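Local coordinates for spindle assembly abnormal protein 6 homolog (Drosophila melanogaster, PDB 5AL7) that scaffolds the centre of centrioles, its homodimers assembling into the cartwheel that sets their nine-fold symmetry, at residues Met32-Asn37 against Arg46-Tyr51; Leu118-Arg123 against Tyr136-Val141. The protein carries 1 engineered substitution. All blocks are in the same frame, centred on the assembly; numbering follows the deposited sequence.

Overall arrangement
Both contacts lie in one mixed sheet of seven strands in the globular N-terminal head, the part that links dimers into the cartwheel's inner ring; the coiled coil leads away from this head. Interaction 1 pairs neighbouring strands of a beta hairpin, 23-36 and 44-55. Interaction 2 pairs strands 117-122 and 136-142, and the pairing of 117-122 with 23-36, between the two contacts, joins the two ends of the sheet. Interaction 1 is mainly buried, carried by sulfur, aliphatic groups and an aromatic ring, with one arginine at its margin. Interaction 2 is two-faced: leucines and F140 lie inward, while T121, Y137, Q139 and R123 make a polar, partly exposed side.

Interaction 1 (Met32-Asn37 against Arg46-Tyr51); sequences MLVNFN and RSCLLY
R46 lays its side chain across the ring of F36 in an antiparallel beta hairpin of the SAS-6 N-terminal head domain. Strands 32-36 and 46-51 pair at M32-C48, L33-S47 and V34-R46; the axes of these short segments lie at 117°, a strongly twisted pair. M32 and C48 exchange two backbone hydrogen bonds, as do V34 and R46; the bond from V34 N to R46 O is 2.9 Å long and almost straight.

R46 has the most surface buried here. With CG anti to its carbonyl carbon and the chain extended to NE, its methylenes run over one face of F36. R46 CD sits 3.9 Å from the F36 ring centroid, nearly on the ring normal, a CH-pi contact. Farther out, the R46 guanidinium stacks on the same ring with the planes 16° apart, and R46 CZ lies 4.7 Å from the F36 centroid, a cation-pi contact. The aromatic face thus supports both the apolar stem and the charged end, while NH1 forms a salt bridge with E67 on strand 60-67.

M32 and L50 point the same way, and SD of M32 lies 4.1 Å from CD1 of L50. On the same side of the sheet, V34 CG2 packs against C48 CB at 3.8 Å. Beyond the contact, L118 touches both M32 and V34, and L65 touches C48 and L50, so neighbouring strands extend this apolar layer. C48 meets F36 at its rim, in the ring plane: C48 SG lies 3.7 Å from F36 CE1, a sulfur-aromatic edge contact.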
loop_
_atom_site.group_PDB
_atom_site.type_symbol
_atom_site.label_atom_id
_atom_site.label_comp_id
_atom_site.label_asym_id
_atom_site.label_seq_id
_atom_site.Cartn_x
_atom_site.Cartn_y
_atom_site.Cartn_z
ATOM N N MET A 32 5.971 7.511 -17.019
ATOM C CA MET A 32 6.439 7.503 -18.395
ATOM C C MET A 32 5.353 7.009 -19.333
ATOM O O MET A 32 4.678 6.040 -19.022
ATOM C CB MET A 32 7.646 6.587 -18.518
ATOM C CG MET A 32 8.971 7.210 -18.172
ATOM S SD MET A 32 10.243 6.040 -18.620
ATOM C CE MET A 32 9.851 5.855 -20.346
ATOM N N LEU A 33 5.201 7.641 -20.491
ATOM C CA LEU A 33 4.242 7.164 -21.487
ATOM C C LEU A 33 4.962 6.098 -22.317
ATOM O O LEU A 33 6.010 6.360 -22.898
ATOM C CB LEU A 33 3.714 8.314 -22.351
ATOM C CG LEU A 33 2.515 8.044 -23.268
ATOM C CD1 LEU A 33 1.316 7.642 -22.436
ATOM C CD2 LEU A 33 2.169 9.263 -24.080
ATOM N N VAL A 34 4.444 4.879 -22.286
ATOM C CA VAL A 34 5.086 3.727 -22.907
ATOM C C VAL A 34 4.239 3.185 -24.054
ATOM O O VAL A 34 3.005 3.165 -23.988
ATOM C CB VAL A 34 5.345 2.615 -21.860
ATOM C CG1 VAL A 34 5.903 1.351 -22.490
ATOM C CG2 VAL A 34 6.269 3.131 -20.776
ATOM N N ASN A 35 4.910 2.775 -25.120
ATOM C CA ASN A 35 4.240 2.157 -26.246
ATOM C C ASN A 35 4.086 0.658 -26.082
ATOM O O ASN A 35 5.055 -0.039 -25.874
ATOM C CB ASN A 35 5.016 2.454 -27.535
ATOM C CG ASN A 35 4.754 3.840 -28.047
ATOM O OD1 ASN A 35 3.783 4.070 -28.762
ATOM N ND2 ASN A 35 5.595 4.790 -27.646
ATOM N N PHE A 36 2.876 0.160 -26.288
ATOM C CA PHE A 36 2.584 -1.264 -26.191
ATOM C C PHE A 36 2.388 -1.861 -27.583
ATOM O O PHE A 36 1.385 -1.612 -28.256
ATOM C CB PHE A 36 1.362 -1.487 -25.302
ATOM C CG PHE A 36 1.678 -1.479 -23.821
ATOM C CD1 PHE A 36 2.110 -0.324 -23.189
ATOM C CD2 PHE A 36 1.551 -2.630 -23.067
ATOM C CE1 PHE A 36 2.413 -0.317 -21.832
ATOM C CE2 PHE A 36 1.846 -2.625 -21.708
ATOM C CZ PHE A 36 2.282 -1.469 -21.091
ATOM N N ASN A 37 3.440 -2.564 -28.001
ATOM C CA ASN A 37 3.575 -3.393 -29.210
ATOM C C ASN A 37 3.761 -2.732 -30.586
ATOM O O ASN A 37 3.567 -1.530 -30.755
ATOM C CB ASN A 37 2.429 -4.368 -29.288
ATOM C CG ASN A 37 2.856 -5.734 -28.848
ATOM O OD1 ASN A 37 3.479 -6.471 -29.612
ATOM N ND2 ASN A 37 2.548 -6.081 -27.606
ATOM N N ARG A 46 0.261 3.796 -23.160
ATOM C CA ARG A 46 -0.261 3.797 -21.787
ATOM C C ARG A 46 0.659 4.509 -20.809
ATOM O O ARG A 46 1.872 4.515 -20.999
ATOM C CB ARG A 46 -0.489 2.363 -21.302
ATOM C CG ARG A 46 -1.302 1.514 -22.251
ATOM C CD ARG A 46 -1.508 0.122 -21.720
ATOM N NE ARG A 46 -2.316 -0.663 -22.641
ATOM C CZ ARG A 46 -2.694 -1.914 -22.421
ATOM N NH1 ARG A 46 -2.320 -2.528 -21.309
ATOM N NH2 ARG A 46 -3.430 -2.556 -23.317
ATOM N N SER A 47 0.086 5.095 -19.760
ATOM C CA SER A 47 0.896 5.686 -18.688
ATOM C C SER A 47 1.406 4.625 -17.727
ATOM O O SER A 47 0.611 3.949 -17.063
ATOM C CB SER A 47 0.115 6.727 -17.880
ATOM O OG SER A 47 0.107 7.982 -18.520
ATOM N N CYS A 48 2.730 4.507 -17.646
ATOM C CA CYS A 48 3.374 3.543 -16.765
ATOM C C CYS A 48 4.229 4.232 -15.712
ATOM O O CYS A 48 4.458 5.435 -15.763
ATOM C CB CYS A 48 4.238 2.575 -17.570
ATOM S SG CYS A 48 3.329 1.539 -18.747
ATOM N N LEU A 49 4.714 3.434 -14.771
ATOM C CA LEU A 49 5.633 3.859 -13.728
ATOM C C LEU A 49 6.878 3.022 -13.844
ATOM O O LEU A 49 6.805 1.782 -13.795
ATOM C CB LEU A 49 5.025 3.670 -12.337
ATOM C CG LEU A 49 3.871 4.573 -11.924
ATOM C CD1 LEU A 49 3.170 3.933 -10.760
ATOM C CD2 LEU A 49 4.395 5.954 -11.553
ATOM N N LEU A 50 8.017 3.687 -14.016
ATOM C CA LEU A 50 9.274 2.974 -14.138
ATOM C C LEU A 50 10.122 3.070 -12.880
ATOM O O LEU A 50 10.290 4.150 -12.286
ATOM C CB LEU A 50 10.059 3.473 -15.341
ATOM C CG LEU A 50 11.198 2.510 -15.675
ATOM C CD1 LEU A 50 11.233 2.312 -17.170
ATOM C CD2 LEU A 50 12.538 3.028 -15.182
ATOM N N TYR A 51 10.629 1.899 -12.502
ATOM C CA TYR A 51 11.501 1.676 -11.359
ATOM C C TYR A 51 12.821 1.091 -11.831
ATOM O O TYR A 51 12.850 -0.032 -12.328
ATOM C CB TYR A 51 10.876 0.690 -10.371
ATOM C CG TYR A 51 9.515 1.056 -9.860
ATOM C CD1 TYR A 51 8.365 0.663 -10.538
ATOM C CD2 TYR A 51 9.373 1.780 -8.690
ATOM C CE1 TYR A 51 7.105 0.994 -10.053
ATOM C CE2 TYR A 51 8.124 2.112 -8.200
ATOM C CZ TYR A 51 6.998 1.718 -8.881
ATOM O OH TYR A 51 5.763 2.059 -8.385
#

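Interaction 2 (Leu118-Arg123 against Tyr136-Val141); sequences LHLTTR and YYLQFV
Strands 118-122 and 136-141 run antiparallel, their axes 4.6 Å apart at closest approach, in register from L118-F140 to T122-Y136. H119-Q139 and T121-Y137 are the hydrogen-bonded pairs, each with two backbone bonds; H119 N to Q139 O is nearly straight at 178°. R123 turns back at chi3 (-60°) to lay its guanidinium over one face of Y137, planes 23° apart. R123 CZ is 4.0 Å from the Y137 ring centroid, an off-centre cation-pi contact, while R123 NH2 donates to Y136 O at 3.1 Å. A serine in place of Y137 would probably leave the R123 guanidinium without its flat support and freer to turn. On that same face of the sheet, T121 OG1 donates to Q139 OE1 from above the carboxamide plane, and H119 CD2 packs on V141 CG2. On the opposite face of the sheet, L118 CD1 lies 3.9 Å from the F140 ring centroid, over its face, and L118 CG meets L138 CD1. R123 also forms a salt bridge with E132. Helix 97-113 covers F140 through M107, L108 and C111; strand 23-36 flanks L118 and L120, and strand 149-158 borders Y136 and Y137.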
loop_
_atom_site.group_PDB
_atom_site.type_symbol
_atom_site.label_atom_id
_atom_site.label_comp_id
_atom_site.label_asym_id
_atom_site.label_seq_id
_atom_site.Cartn_x
_atom_site.Cartn_y
_atom_site.Cartn_z
ATOM N N LEU A 118 10.006 4.736 -25.237
ATOM C CA LEU A 118 10.114 3.414 -24.639
ATOM C C LEU A 118 9.006 2.512 -25.174
ATOM O O LEU A 118 7.818 2.826 -25.046
ATOM C CB LEU A 118 10.036 3.507 -23.123
ATOM C CG LEU A 118 10.469 2.277 -22.344
ATOM C CD1 LEU A 118 11.978 2.170 -22.316
ATOM C CD2 LEU A 118 9.907 2.364 -20.944
ATOM N N HIS A 119 9.404 1.421 -25.817
ATOM C CA HIS A 119 8.470 0.450 -26.374
ATOM C C HIS A 119 8.497 -0.860 -25.592
ATOM O O HIS A 119 9.515 -1.265 -25.049
ATOM C CB HIS A 119 8.787 0.154 -27.838
ATOM C CG HIS A 119 8.427 1.258 -28.779
ATOM N ND1 HIS A 119 7.438 1.129 -29.731
ATOM C CD2 HIS A 119 8.943 2.501 -28.938
ATOM C CE1 HIS A 119 7.352 2.250 -30.426
ATOM N NE2 HIS A 119 8.258 3.096 -29.972
ATOM N N LEU A 120 7.356 -1.523 -25.572
ATOM C CA LEU A 120 7.188 -2.835 -25.000
ATOM C C LEU A 120 6.597 -3.744 -26.069
ATOM O O LEU A 120 5.395 -3.748 -26.297
ATOM C CB LEU A 120 6.305 -2.765 -23.764
ATOM C CG LEU A 120 6.367 -4.022 -22.903
ATOM C CD1 LEU A 120 7.713 -4.157 -22.284
ATOM C CD2 LEU A 120 5.296 -3.962 -21.828
ATOM N N THR A 121 7.471 -4.436 -26.787
ATOM C CA THR A 121 7.061 -5.241 -27.930
ATOM C C THR A 121 6.865 -6.718 -27.607
ATOM O O THR A 121 7.692 -7.331 -26.962
ATOM C CB THR A 121 8.088 -5.125 -29.069
ATOM O OG1 THR A 121 8.486 -3.757 -29.196
ATOM C CG2 THR A 121 7.492 -5.586 -30.387
ATOM N N THR A 122 5.791 -7.303 -28.109
ATOM C CA THR A 122 5.621 -8.726 -27.948
ATOM C C THR A 122 6.609 -9.418 -28.856
ATOM O O THR A 122 6.758 -9.059 -30.023
ATOM C CB THR A 122 4.197 -9.192 -28.279
ATOM O OG1 THR A 122 3.290 -8.673 -27.298
ATOM C CG2 THR A 122 4.123 -10.703 -28.266
ATOM N N ARG A 123 7.319 -10.383 -28.292
ATOM C CA ARG A 123 8.235 -11.208 -29.049
ATOM C C ARG A 123 7.442 -12.107 -30.001
ATOM O O ARG A 123 6.458 -12.730 -29.602
ATOM C CB ARG A 123 9.105 -12.037 -28.098
ATOM C CG ARG A 123 10.382 -12.547 -28.731
ATOM C CD ARG A 123 11.335 -13.161 -27.721
ATOM N NE ARG A 123 11.751 -12.220 -26.683
ATOM C CZ ARG A 123 12.565 -12.525 -25.672
ATOM N NH1 ARG A 123 13.052 -13.754 -25.544
ATOM N NH2 ARG A 123 12.893 -11.599 -24.779
ATOM N N TYR A 136 8.480 -10.588 -23.915
ATOM C CA TYR A 136 8.494 -9.221 -24.425
ATOM C C TYR A 136 9.909 -8.674 -24.646
ATOM O O TYR A 136 10.887 -9.294 -24.278
ATOM C CB TYR A 136 7.723 -8.306 -23.475
ATOM C CG TYR A 136 6.363 -8.849 -23.099
ATOM C CD1 TYR A 136 5.286 -8.732 -23.963
ATOM C CD2 TYR A 136 6.167 -9.514 -21.895
ATOM C CE1 TYR A 136 4.045 -9.238 -23.628
ATOM C CE2 TYR A 136 4.940 -10.024 -21.552
ATOM C CZ TYR A 136 3.877 -9.884 -22.421
ATOM O OH TYR A 136 2.640 -10.398 -22.084
ATOM N N TYR A 137 9.986 -7.499 -25.255
ATOM C CA TYR A 137 11.218 -6.762 -25.438
ATOM C C TYR A 137 10.967 -5.353 -24.954
ATOM O O TYR A 137 9.950 -4.740 -25.298
ATOM C CB TYR A 137 11.658 -6.735 -26.899
ATOM C CG TYR A 137 12.330 -7.995 -27.386
ATOM C CD1 TYR A 137 13.507 -8.465 -26.805
ATOM C CD2 TYR A 137 11.788 -8.712 -28.439
ATOM C CE1 TYR A 137 14.114 -9.621 -27.264
ATOM C CE2 TYR A 137 12.386 -9.861 -28.909
ATOM C CZ TYR A 137 13.540 -10.318 -28.326
ATOM O OH TYR A 137 14.103 -11.475 -28.829
ATOM N N LEU A 138 11.852 -4.863 -24.102
ATOM C CA LEU A 138 11.820 -3.471 -23.696
ATOM C C LEU A 138 12.805 -2.709 -24.560
ATOM O O LEU A 138 14.010 -2.891 -24.431
ATOM C CB LEU A 138 12.154 -3.317 -22.220
ATOM C CG LEU A 138 11.988 -1.902 -21.681
ATOM C CD1 LEU A 138 10.532 -1.448 -21.690
ATOM C CD2 LEU A 138 12.589 -1.804 -20.301
ATOM N N GLN A 139 12.285 -1.886 -25.466
ATOM C CA GLN A 139 13.105 -1.248 -26.481
ATOM C C GLN A 139 13.184 0.263 -26.352
ATOM O O GLN A 139 12.205 0.929 -26.056
ATOM C CB GLN A 139 12.571 -1.615 -27.855
ATOM C CG GLN A 139 12.646 -3.087 -28.107
ATOM C CD GLN A 139 12.055 -3.477 -29.424
ATOM O OE1 GLN A 139 10.916 -3.144 -29.724
ATOM N NE2 GLN A 139 12.827 -4.187 -30.226
ATOM N N PHE A 140 14.371 0.792 -26.607
ATOM C CA PHE A 140 14.611 2.222 -26.606
ATOM C C PHE A 140 14.700 2.666 -28.060
ATOM O O PHE A 140 15.707 2.401 -28.727
ATOM C CB PHE A 140 15.891 2.546 -25.848
ATOM C CG PHE A 140 15.836 2.194 -24.396
ATOM C CD1 PHE A 140 15.922 0.868 -23.984
ATOM C CD2 PHE A 140 15.724 3.189 -23.433
ATOM C CE1 PHE A 140 15.867 0.537 -22.639
ATOM C CE2 PHE A 140 15.672 2.873 -22.088
ATOM C CZ PHE A 140 15.743 1.543 -21.688
ATOM N N VAL A 141 13.633 3.298 -28.556
ATOM C CA VAL A 141 13.507 3.643 -29.970
ATOM C C VAL A 141 13.638 5.143 -30.233
ATOM O O VAL A 141 13.011 5.949 -29.554
ATOM C CB VAL A 141 12.168 3.151 -30.536
ATOM C CG1 VAL A 141 12.084 3.453 -31.996
ATOM C CG2 VAL A 141 12.018 1.651 -30.318
#